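Local structure of Cas6b (Methanococcus maripaludis, 4Z7K) at residues 3-8 with 100-105; 11-16 with 90-95; 107-112 with 195-200. The protein processes CRISPR RNA as a Cas6-type endoribonuclease, probably cutting within the repeats of a precursor transcript that lacks a stable stem-loop. One frame throughout, in Å; residues are numbered along the deposited sequence.

Interaction 1: residues 3-8 with 100-105; sequences LEYMHI and HKDMDH
Y5 and D102 satisfy each other's backbone N-H and C=O with a pair of hydrogen bonds. Y5 N donates to D102 O over 2.7 Å, and D102 N returns a bond to Y5 O at 3.0 Å. At the next hydrogen-bonded pair, two residues on, H100 N gives an almost straight bond to H7 O of 2.9 Å, whereas its counterpart, from H7 N to H100 O, is bent and weak. This is an antiparallel pairing of a central strand with an outermost strand in the sheet of the N-terminal RAMP-type domain, and the other edge of strand 3-8 is hydrogen-bonded in turn to G65 and G67. Y5, H7 and H100 gather on one face as an aromatic cluster. With CG placed between its backbone N and carbonyl carbon (chi1 70°), the Y5 ring folds back across the neighbouring strand, and D102 O sits over one of its faces. The edge of Y5 points at the face of H100, a T-shaped pair with planes at 87°, while H100 turns its own edge to H7. Replacing the tyrosine by an alanine here would probably strip the cover from D102 O and leave the H100 ring without its T-shaped partner. On the other face of the sheet, the one carrying M6 and K101, M6 SD lies 3.6 Å from K101 CE, and K101 NZ finds its salt-bridge partner in E75 of helix 67-76.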
loop_
_atom_site.group_PDB
_atom_site.type_symbol
_atom_site.label_atom_id
_atom_site.label_comp_id
_atom_site.label_asym_id
_atom_site.label_seq_id
_atom_site.Cartn_x
_atom_site.Cartn_y
_atom_site.Cartn_z
ATOM N N LEU B 3 -16.196 -25.863 12.402
ATOM C CA LEU B 3 -14.877 -25.346 12.754
ATOM C C LEU B 3 -14.611 -25.477 14.242
ATOM O O LEU B 3 -15.418 -25.042 15.058
ATOM C CB LEU B 3 -14.750 -23.888 12.331
ATOM C CG LEU B 3 -13.391 -23.227 12.490
ATOM C CD1 LEU B 3 -12.360 -23.893 11.636
ATOM C CD2 LEU B 3 -13.557 -21.793 12.085
ATOM N N GLU B 4 -13.454 -26.040 14.570
ATOM C CA GLU B 4 -13.031 -26.279 15.938
ATOM C C GLU B 4 -12.239 -25.070 16.431
ATOM O O GLU B 4 -11.334 -24.598 15.744
ATOM C CB GLU B 4 -12.217 -27.582 15.986
ATOM C CG GLU B 4 -11.583 -27.933 17.305
ATOM C CD GLU B 4 -10.956 -29.318 17.290
ATOM O OE1 GLU B 4 -10.249 -29.616 16.302
ATOM O OE2 GLU B 4 -11.122 -30.076 18.278
ATOM N N TYR B 5 -12.603 -24.533 17.593
ATOM C CA TYR B 5 -11.952 -23.321 18.079
ATOM C C TYR B 5 -11.639 -23.342 19.554
ATOM O O TYR B 5 -12.177 -24.163 20.298
ATOM C CB TYR B 5 -12.833 -22.082 17.779
ATOM C CG TYR B 5 -14.151 -21.934 18.580
ATOM C CD1 TYR B 5 -14.161 -21.479 19.905
ATOM C CD2 TYR B 5 -15.390 -22.187 17.977
ATOM C CE1 TYR B 5 -15.364 -21.326 20.620
ATOM C CE2 TYR B 5 -16.595 -22.037 18.682
ATOM C CZ TYR B 5 -16.578 -21.604 19.997
ATOM O OH TYR B 5 -17.776 -21.461 20.679
ATOM N N MET B 6 -10.757 -22.426 19.961
ATOM C CA MET B 6 -10.449 -22.223 21.375
ATOM C C MET B 6 -10.020 -20.762 21.638
ATOM O O MET B 6 -9.004 -20.300 21.089
ATOM C CB MET B 6 -9.363 -23.206 21.834
ATOM C CG MET B 6 -9.047 -23.137 23.333
ATOM S SD MET B 6 -8.122 -24.565 23.979
ATOM C CE MET B 6 -6.445 -24.083 23.591
ATOM N N HIS B 7 -10.787 -20.066 22.495
ATOM C CA HIS B 7 -10.439 -18.727 23.002
ATOM C C HIS B 7 -9.668 -18.841 24.299
ATOM O O HIS B 7 -10.016 -19.651 25.160
ATOM C CB HIS B 7 -11.667 -17.843 23.281
ATOM C CG HIS B 7 -12.767 -17.942 22.269
ATOM N ND1 HIS B 7 -12.611 -18.534 21.036
ATOM C CD2 HIS B 7 -14.051 -17.514 22.324
ATOM C CE1 HIS B 7 -13.751 -18.457 20.369
ATOM N NE2 HIS B 7 -14.642 -17.851 21.131
ATOM N N ILE B 8 -8.656 -17.993 24.456
ATOM C CA ILE B 8 -7.940 -17.863 25.724
ATOM C C ILE B 8 -7.919 -16.430 26.221
ATOM O O ILE B 8 -7.428 -15.542 25.532
ATOM C CB ILE B 8 -6.494 -18.362 25.581
ATOM C CG1 ILE B 8 -6.454 -19.887 25.647
ATOM C CG2 ILE B 8 -5.612 -17.770 26.656
ATOM C CD1 ILE B 8 -5.134 -20.461 25.213
ATOM N N HIS B 100 -12.010 -21.105 26.668
ATOM C CA HIS B 100 -13.271 -21.516 26.098
ATOM C C HIS B 100 -12.902 -22.300 24.837
ATOM O O HIS B 100 -11.915 -21.949 24.183
ATOM C CB HIS B 100 -14.124 -20.263 25.839
ATOM C CG HIS B 100 -15.431 -20.520 25.165
ATOM N ND1 HIS B 100 -16.082 -19.550 24.428
ATOM C CD2 HIS B 100 -16.217 -21.621 25.113
ATOM C CE1 HIS B 100 -17.205 -20.047 23.940
ATOM N NE2 HIS B 100 -17.312 -21.302 24.342
ATOM N N LYS B 101 -13.601 -23.402 24.543
ATOM C CA LYS B 101 -13.340 -24.145 23.296
ATOM C C LYS B 101 -14.518 -25.025 22.884
ATOM O O LYS B 101 -15.180 -25.648 23.717
ATOM C CB LYS B 101 -12.084 -25.015 23.374
ATOM C CG LYS B 101 -12.279 -26.350 24.045
ATOM C CD LYS B 101 -11.685 -27.503 23.213
ATOM C CE LYS B 101 -10.178 -27.366 22.985
ATOM N NZ LYS B 101 -9.646 -28.554 22.264
ATOM N N ASP B 102 -14.761 -25.080 21.581
ATOM C CA ASP B 102 -15.988 -25.648 21.047
ATOM C C ASP B 102 -15.839 -25.696 19.535
ATOM O O ASP B 102 -14.856 -25.187 18.994
ATOM C CB ASP B 102 -17.188 -24.782 21.462
ATOM C CG ASP B 102 -18.516 -25.520 21.400
ATOM O OD1 ASP B 102 -18.517 -26.745 21.149
ATOM O OD2 ASP B 102 -19.565 -24.866 21.620
ATOM N N MET B 103 -16.773 -26.339 18.849
ATOM C CA MET B 103 -16.831 -26.187 17.408
ATOM C C MET B 103 -18.231 -25.798 16.964
ATOM O O MET B 103 -19.156 -26.607 17.062
ATOM C CB MET B 103 -16.350 -27.460 16.710
ATOM C CG MET B 103 -17.099 -28.727 17.058
ATOM S SD MET B 103 -16.259 -30.137 16.320
ATOM C CE MET B 103 -15.849 -29.460 14.703
ATOM N N ASP B 104 -18.385 -24.609 16.377
ATOM C CA ASP B 104 -19.717 -24.204 15.900
ATOM C C ASP B 104 -19.660 -23.788 14.401
ATOM O O ASP B 104 -18.571 -23.663 13.818
ATOM C CB ASP B 104 -20.338 -23.096 16.794
ATOM C CG ASP B 104 -20.837 -23.633 18.189
ATOM O OD1 ASP B 104 -20.600 -24.813 18.534
ATOM O OD2 ASP B 104 -21.529 -22.884 18.923
ATOM N N HIS B 105 -20.836 -23.640 13.775
ATOM C CA HIS B 105 -20.993 -23.632 12.303
ATOM C C HIS B 105 -20.181 -22.550 11.621
ATOM O O HIS B 105 -20.077 -21.435 12.101
ATOM C CB HIS B 105 -22.498 -23.455 11.928
ATOM C CG HIS B 105 -22.826 -23.647 10.462
ATOM N ND1 HIS B 105 -24.126 -23.696 9.995
ATOM C CD2 HIS B 105 -22.039 -23.814 9.370
ATOM C CE1 HIS B 105 -24.122 -23.878 8.685
ATOM N NE2 HIS B 105 -22.868 -23.952 8.281
#

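Interaction 2: residues 11-16 with 90-95; sequences PNILLN and DTNDIT
N12 OD1 is gripped by two consecutive backbone amides, those of T95 and of E96 just beyond it. The bond from T95 N is 3.3 Å long and reaches N12 OD1 well to the side of its C=O direction (111°), tilted from the amide plane. The other half of the same amide acts as a donor: N12 ND2 bonds to D93 O at 3.3 Å, with the acceptor lying in the plane of the N12 amide and the donor in the plane of the D93 carbonyl. One side-chain amide thus meets both N-H and C=O groups of the loop that follows strand 90-92. N12 CG lies between the backbone N and the carbonyl carbon (chi1 67°), which brings both ends of the amide up to the chain at 93-96. The contact joins the loop between strand 2-9 and helix 20-30 to the end of the small hairpin of strands 85-87 and 90-92, within the N-terminal domain. Beside the polar grip, I13 supplies the apolar half with its two branches spread apart. Its CG2 rests 3.5 Å from N92 CB, and I13 CD1 reaches across to I94 CG1 at 3.6 Å. Behind them, I94 also packs on L85 of the hairpin and on Y10, while I13 O accepts a hydrogen bond from S60 OG.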
loop_
_atom_site.group_PDB
_atom_site.type_symbol
_atom_site.label_atom_id
_atom_site.label_comp_id
_atom_site.label_asym_id
_atom_site.label_seq_id
_atom_site.Cartn_x
_atom_site.Cartn_y
_atom_site.Cartn_z
ATOM N N PRO B 11 -8.399 -12.235 32.157
ATOM C CA PRO B 11 -9.259 -11.112 32.548
ATOM C C PRO B 11 -8.626 -10.111 33.499
ATOM O O PRO B 11 -9.026 -8.965 33.454
ATOM C CB PRO B 11 -10.451 -11.794 33.226
ATOM C CG PRO B 11 -10.401 -13.193 32.797
ATOM C CD PRO B 11 -8.950 -13.512 32.627
ATOM N N ASN B 12 -7.652 -10.499 34.306
ATOM C CA ASN B 12 -7.137 -9.604 35.347
ATOM C C ASN B 12 -6.132 -8.593 34.797
ATOM O O ASN B 12 -5.826 -7.581 35.421
ATOM C CB ASN B 12 -6.496 -10.420 36.484
ATOM C CG ASN B 12 -5.210 -11.155 36.047
ATOM O OD1 ASN B 12 -5.261 -12.275 35.517
ATOM N ND2 ASN B 12 -4.056 -10.534 36.293
ATOM N N ILE B 13 -5.613 -8.881 33.616
ATOM C CA ILE B 13 -4.707 -7.963 32.953
ATOM C C ILE B 13 -5.447 -6.982 32.050
ATOM O O ILE B 13 -6.123 -7.408 31.122
ATOM C CB ILE B 13 -3.699 -8.750 32.107
ATOM C CG1 ILE B 13 -3.156 -9.931 32.906
ATOM C CG2 ILE B 13 -2.592 -7.845 31.620
ATOM C CD1 ILE B 13 -1.997 -10.637 32.231
ATOM N N LEU B 14 -5.422 -5.685 32.324
ATOM C CA LEU B 14 -5.971 -4.811 31.285
ATOM C C LEU B 14 -4.969 -3.853 30.608
ATOM O O LEU B 14 -4.156 -3.203 31.277
ATOM C CB LEU B 14 -7.168 -4.060 31.853
ATOM C CG LEU B 14 -7.037 -3.270 33.136
ATOM C CD1 LEU B 14 -6.584 -1.842 32.877
ATOM C CD2 LEU B 14 -8.378 -3.335 33.833
ATOM N N LEU B 15 -5.079 -3.766 29.275
ATOM C CA LEU B 15 -4.186 -2.992 28.404
ATOM C C LEU B 15 -4.987 -2.045 27.541
ATOM O O LEU B 15 -6.151 -2.267 27.348
ATOM C CB LEU B 15 -3.377 -3.908 27.488
ATOM C CG LEU B 15 -2.425 -4.993 27.991
ATOM C CD1 LEU B 15 -3.181 -6.160 28.542
ATOM C CD2 LEU B 15 -1.581 -5.459 26.826
ATOM N N ASN B 16 -4.361 -0.986 27.036
ATOM C CA ASN B 16 -4.973 -0.079 26.048
ATOM C C ASN B 16 -4.999 -0.712 24.645
ATOM O O ASN B 16 -4.171 -1.583 24.377
ATOM C CB ASN B 16 -4.178 1.218 26.026
ATOM C CG ASN B 16 -4.811 2.281 25.167
ATOM O OD1 ASN B 16 -5.900 2.773 25.467
ATOM N ND2 ASN B 16 -4.144 2.629 24.067
ATOM N N ASP B 90 6.679 -2.950 30.974
ATOM C CA ASP B 90 5.910 -3.327 32.166
ATOM C C ASP B 90 5.415 -4.798 32.224
ATOM O O ASP B 90 4.921 -5.345 31.232
ATOM C CB ASP B 90 4.722 -2.364 32.262
ATOM C CG ASP B 90 4.169 -2.252 33.651
ATOM O OD1 ASP B 90 4.753 -2.859 34.571
ATOM O OD2 ASP B 90 3.159 -1.537 33.824
ATOM N N THR B 91 5.554 -5.424 33.394
ATOM C CA THR B 91 5.185 -6.833 33.588
ATOM C C THR B 91 3.861 -7.064 34.328
ATOM O O THR B 91 3.717 -6.686 35.490
ATOM C CB THR B 91 6.260 -7.560 34.363
ATOM O OG1 THR B 91 6.167 -7.198 35.744
ATOM C CG2 THR B 91 7.632 -7.189 33.806
ATOM N N ASN B 92 2.918 -7.729 33.671
ATOM C CA ASN B 92 1.662 -8.120 34.301
ATOM C C ASN B 92 1.673 -9.611 34.592
ATOM O O ASN B 92 1.809 -10.423 33.685
ATOM C CB ASN B 92 0.472 -7.777 33.403
ATOM C CG ASN B 92 0.377 -6.299 33.101
ATOM O OD1 ASN B 92 -0.355 -5.564 33.764
ATOM N ND2 ASN B 92 1.126 -5.850 32.101
ATOM N N ASP B 93 1.551 -9.989 35.853
ATOM C CA ASP B 93 1.482 -11.406 36.150
ATOM C C ASP B 93 0.122 -11.924 35.711
ATOM O O ASP B 93 -0.889 -11.243 35.851
ATOM C CB ASP B 93 1.714 -11.671 37.640
ATOM C CG ASP B 93 2.046 -13.125 37.932
ATOM O OD1 ASP B 93 1.343 -14.017 37.402
ATOM O OD2 ASP B 93 3.021 -13.372 38.679
ATOM N N ILE B 94 0.103 -13.135 35.178
ATOM C CA ILE B 94 -1.124 -13.739 34.687
ATOM C C ILE B 94 -1.704 -14.631 35.775
ATOM O O ILE B 94 -1.228 -15.743 36.005
ATOM C CB ILE B 94 -0.856 -14.556 33.414
ATOM C CG1 ILE B 94 -0.130 -13.696 32.379
ATOM C CG2 ILE B 94 -2.140 -15.153 32.848
ATOM C CD1 ILE B 94 0.143 -14.429 31.082
ATOM N N THR B 95 -2.734 -14.130 36.449
ATOM C CA THR B 95 -3.203 -14.770 37.667
ATOM C C THR B 95 -4.491 -15.574 37.493
ATOM O O THR B 95 -4.658 -16.625 38.124
ATOM C CB THR B 95 -3.400 -13.721 38.753
ATOM O OG1 THR B 95 -4.424 -12.814 38.343
ATOM C CG2 THR B 95 -2.125 -12.931 38.936
#

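Interaction 3: residues 107-112 with 195-200; sequences GTTDKI and NFDIPQ
F196 lays its ring against the backbone of G107 and T108, with G107 O above one face, offset toward the rim. T108 CG2 meets the same ring at its edge, in plane, 3.4 Å from F196 CD1. The ring arrives there because CG stands opposite the backbone N (chi1 -162°), which carries it over the backbone at 107-108. Two backbone bonds hold the two segments together on either side of the T108-F196 non-hydrogen-bonded pair. D197 N donates to G107 O at 3.0 Å, and T109 N to N195 O at 3.1 Å. T109 CG2 also packs 3.8 Å from D197 CB. Beyond this pairing both segments turn corners, one at 110-111 and the other at 195-196. In the next shell T109 OG1 donates to K111 O over 2.8 Å, bridging the first of these corners from within. The N195 amide is engaged at both ends elsewhere, ND2 by K166 O and OD1 by K168 N, and this secures the residue whose carbonyl T109 uses. Around the F196 ring, F106 meets it edge-to-face, and I152 and S156 of helix 137-158 touch F196. The chemistry implies a junction in which the backbone supplies the hydrogen bonds between the two segments and a buried aromatic ring packs between the backbone at 107-108 and helix 137-158.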
loop_
_atom_site.group_PDB
_atom_site.type_symbol
_atom_site.label_atom_id
_atom_site.label_comp_id
_atom_site.label_asym_id
_atom_site.label_seq_id
_atom_site.Cartn_x
_atom_site.Cartn_y
_atom_site.Cartn_z
ATOM N N GLY B 107 -19.920 -21.269 7.451
ATOM C CA GLY B 107 -20.399 -21.541 6.108
ATOM C C GLY B 107 -21.566 -20.690 5.678
ATOM O O GLY B 107 -22.129 -19.963 6.489
ATOM N N THR B 108 -21.923 -20.760 4.399
ATOM C CA THR B 108 -23.009 -19.928 3.911
ATOM C C THR B 108 -24.355 -20.406 4.435
ATOM O O THR B 108 -24.643 -21.598 4.501
ATOM C CB THR B 108 -23.054 -19.887 2.388
ATOM O OG1 THR B 108 -23.347 -21.194 1.895
ATOM C CG2 THR B 108 -21.728 -19.459 1.848
ATOM N N THR B 109 -25.167 -19.434 4.813
ATOM C CA THR B 109 -26.492 -19.662 5.347
ATOM C C THR B 109 -27.539 -18.947 4.503
ATOM O O THR B 109 -27.271 -17.887 3.933
ATOM C CB THR B 109 -26.571 -19.179 6.793
ATOM O OG1 THR B 109 -26.280 -17.771 6.836
ATOM C CG2 THR B 109 -25.534 -19.914 7.634
ATOM N N ASP B 110 -28.737 -19.514 4.429
ATOM C CA ASP B 110 -29.819 -18.881 3.682
ATOM C C ASP B 110 -30.529 -17.890 4.572
ATOM O O ASP B 110 -31.409 -17.155 4.125
ATOM C CB ASP B 110 -30.813 -19.915 3.134
ATOM C CG ASP B 110 -30.304 -20.620 1.888
ATOM O OD1 ASP B 110 -29.273 -20.186 1.324
ATOM O OD2 ASP B 110 -30.939 -21.614 1.477
ATOM N N LYS B 111 -30.077 -17.793 5.811
ATOM C CA LYS B 111 -30.679 -16.837 6.713
ATOM C C LYS B 111 -29.659 -15.768 7.003
ATOM O O LYS B 111 -28.454 -16.025 6.952
ATOM C CB LYS B 111 -31.079 -17.503 8.024
ATOM C CG LYS B 111 -31.702 -16.545 8.992
ATOM C CD LYS B 111 -32.285 -17.226 10.198
ATOM C CE LYS B 111 -31.140 -17.400 11.208
ATOM N NZ LYS B 111 -31.076 -16.296 12.217
ATOM N N ILE B 112 -30.132 -14.563 7.294
ATOM C CA ILE B 112 -29.222 -13.438 7.319
ATOM C C ILE B 112 -28.892 -13.036 8.751
ATOM O O ILE B 112 -29.785 -12.871 9.597
ATOM C CB ILE B 112 -29.788 -12.280 6.496
ATOM C CG1 ILE B 112 -29.777 -12.720 5.030
ATOM C CG2 ILE B 112 -28.965 -11.032 6.690
ATOM C CD1 ILE B 112 -29.587 -11.630 4.035
ATOM N N ASN B 195 -25.343 -13.207 4.607
ATOM C CA ASN B 195 -25.822 -14.580 4.531
ATOM C C ASN B 195 -24.654 -15.519 4.703
ATOM O O ASN B 195 -24.565 -16.541 4.026
ATOM C CB ASN B 195 -26.546 -14.869 3.212
ATOM C CG ASN B 195 -25.640 -14.759 2.001
ATOM O OD1 ASN B 195 -24.775 -13.898 1.938
ATOM N ND2 ASN B 195 -25.844 -15.639 1.028
ATOM N N PHE B 196 -23.701 -15.118 5.532
ATOM C CA PHE B 196 -22.614 -16.009 5.893
ATOM C C PHE B 196 -22.473 -16.165 7.394
ATOM O O PHE B 196 -22.831 -15.265 8.155
ATOM C CB PHE B 196 -21.305 -15.525 5.312
ATOM C CG PHE B 196 -20.260 -16.586 5.272
ATOM C CD1 PHE B 196 -20.325 -17.592 4.329
ATOM C CD2 PHE B 196 -19.217 -16.585 6.164
ATOM C CE1 PHE B 196 -19.375 -18.564 4.281
ATOM C CE2 PHE B 196 -18.262 -17.562 6.110
ATOM C CZ PHE B 196 -18.341 -18.550 5.176
ATOM N N ASP B 197 -21.933 -17.301 7.824
ATOM C CA ASP B 197 -21.846 -17.583 9.250
ATOM C C ASP B 197 -20.423 -17.518 9.780
ATOM O O ASP B 197 -19.568 -18.272 9.358
ATOM C CB ASP B 197 -22.442 -18.947 9.545
ATOM C CG ASP B 197 -22.880 -19.082 10.974
ATOM O OD1 ASP B 197 -22.102 -18.723 11.891
ATOM O OD2 ASP B 197 -24.027 -19.527 11.175
ATOM N N ILE B 198 -20.188 -16.622 10.727
ATOM C CA ILE B 198 -18.878 -16.453 11.336
ATOM C C ILE B 198 -18.925 -16.770 12.824
ATOM O O ILE B 198 -19.727 -16.178 13.560
ATOM C CB ILE B 198 -18.338 -15.010 11.180
ATOM C CG1 ILE B 198 -18.642 -14.447 9.793
ATOM C CG2 ILE B 198 -16.851 -14.954 11.482
ATOM C CD1 ILE B 198 -18.143 -13.021 9.596
ATOM N N PRO B 199 -18.103 -17.736 13.268
ATOM C CA PRO B 199 -17.874 -17.987 14.699
ATOM C C PRO B 199 -17.231 -16.776 15.398
ATOM O O PRO B 199 -16.461 -16.047 14.764
ATOM C CB PRO B 199 -16.917 -19.182 14.693
ATOM C CG PRO B 199 -17.225 -19.891 13.441
ATOM C CD PRO B 199 -17.563 -18.818 12.431
ATOM N N GLN B 200 -17.542 -16.564 16.674
ATOM C CA GLN B 200 -17.151 -15.329 17.351
ATOM C C GLN B 200 -15.664 -15.021 17.445
ATOM O O GLN B 200 -14.829 -15.908 17.573
ATOM C CB GLN B 200 -17.740 -15.301 18.747
ATOM C CG GLN B 200 -19.214 -14.970 18.736
ATOM C CD GLN B 200 -19.834 -15.115 20.096
ATOM O OE1 GLN B 200 -19.202 -14.805 21.120
ATOM N NE2 GLN B 200 -21.081 -15.588 20.126
#

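In the fold
Strand 98-109 runs through both interaction 1 and interaction 3, whose centres lie 16 Å apart. Its earlier part pairs with strand 2-9 in the N-terminal four-stranded sheet, and its last residues meet the loop at 195-200. The two contacts also touch, H105 O packing against P199 CG, consistent with the strand linking the N- and C-terminal RAMP-like regions. Interaction 2 is nested along the chain inside the loop closed by interaction 1, with centres 24 Å apart; interaction 3 opens only after that loop has closed, its centre 34 Å from that of interaction 2. Interactions 2 and 3 each come within about 7 Å of the bound nucleic acid at their nearest atoms, consistent with both lying near the RNA-binding surface.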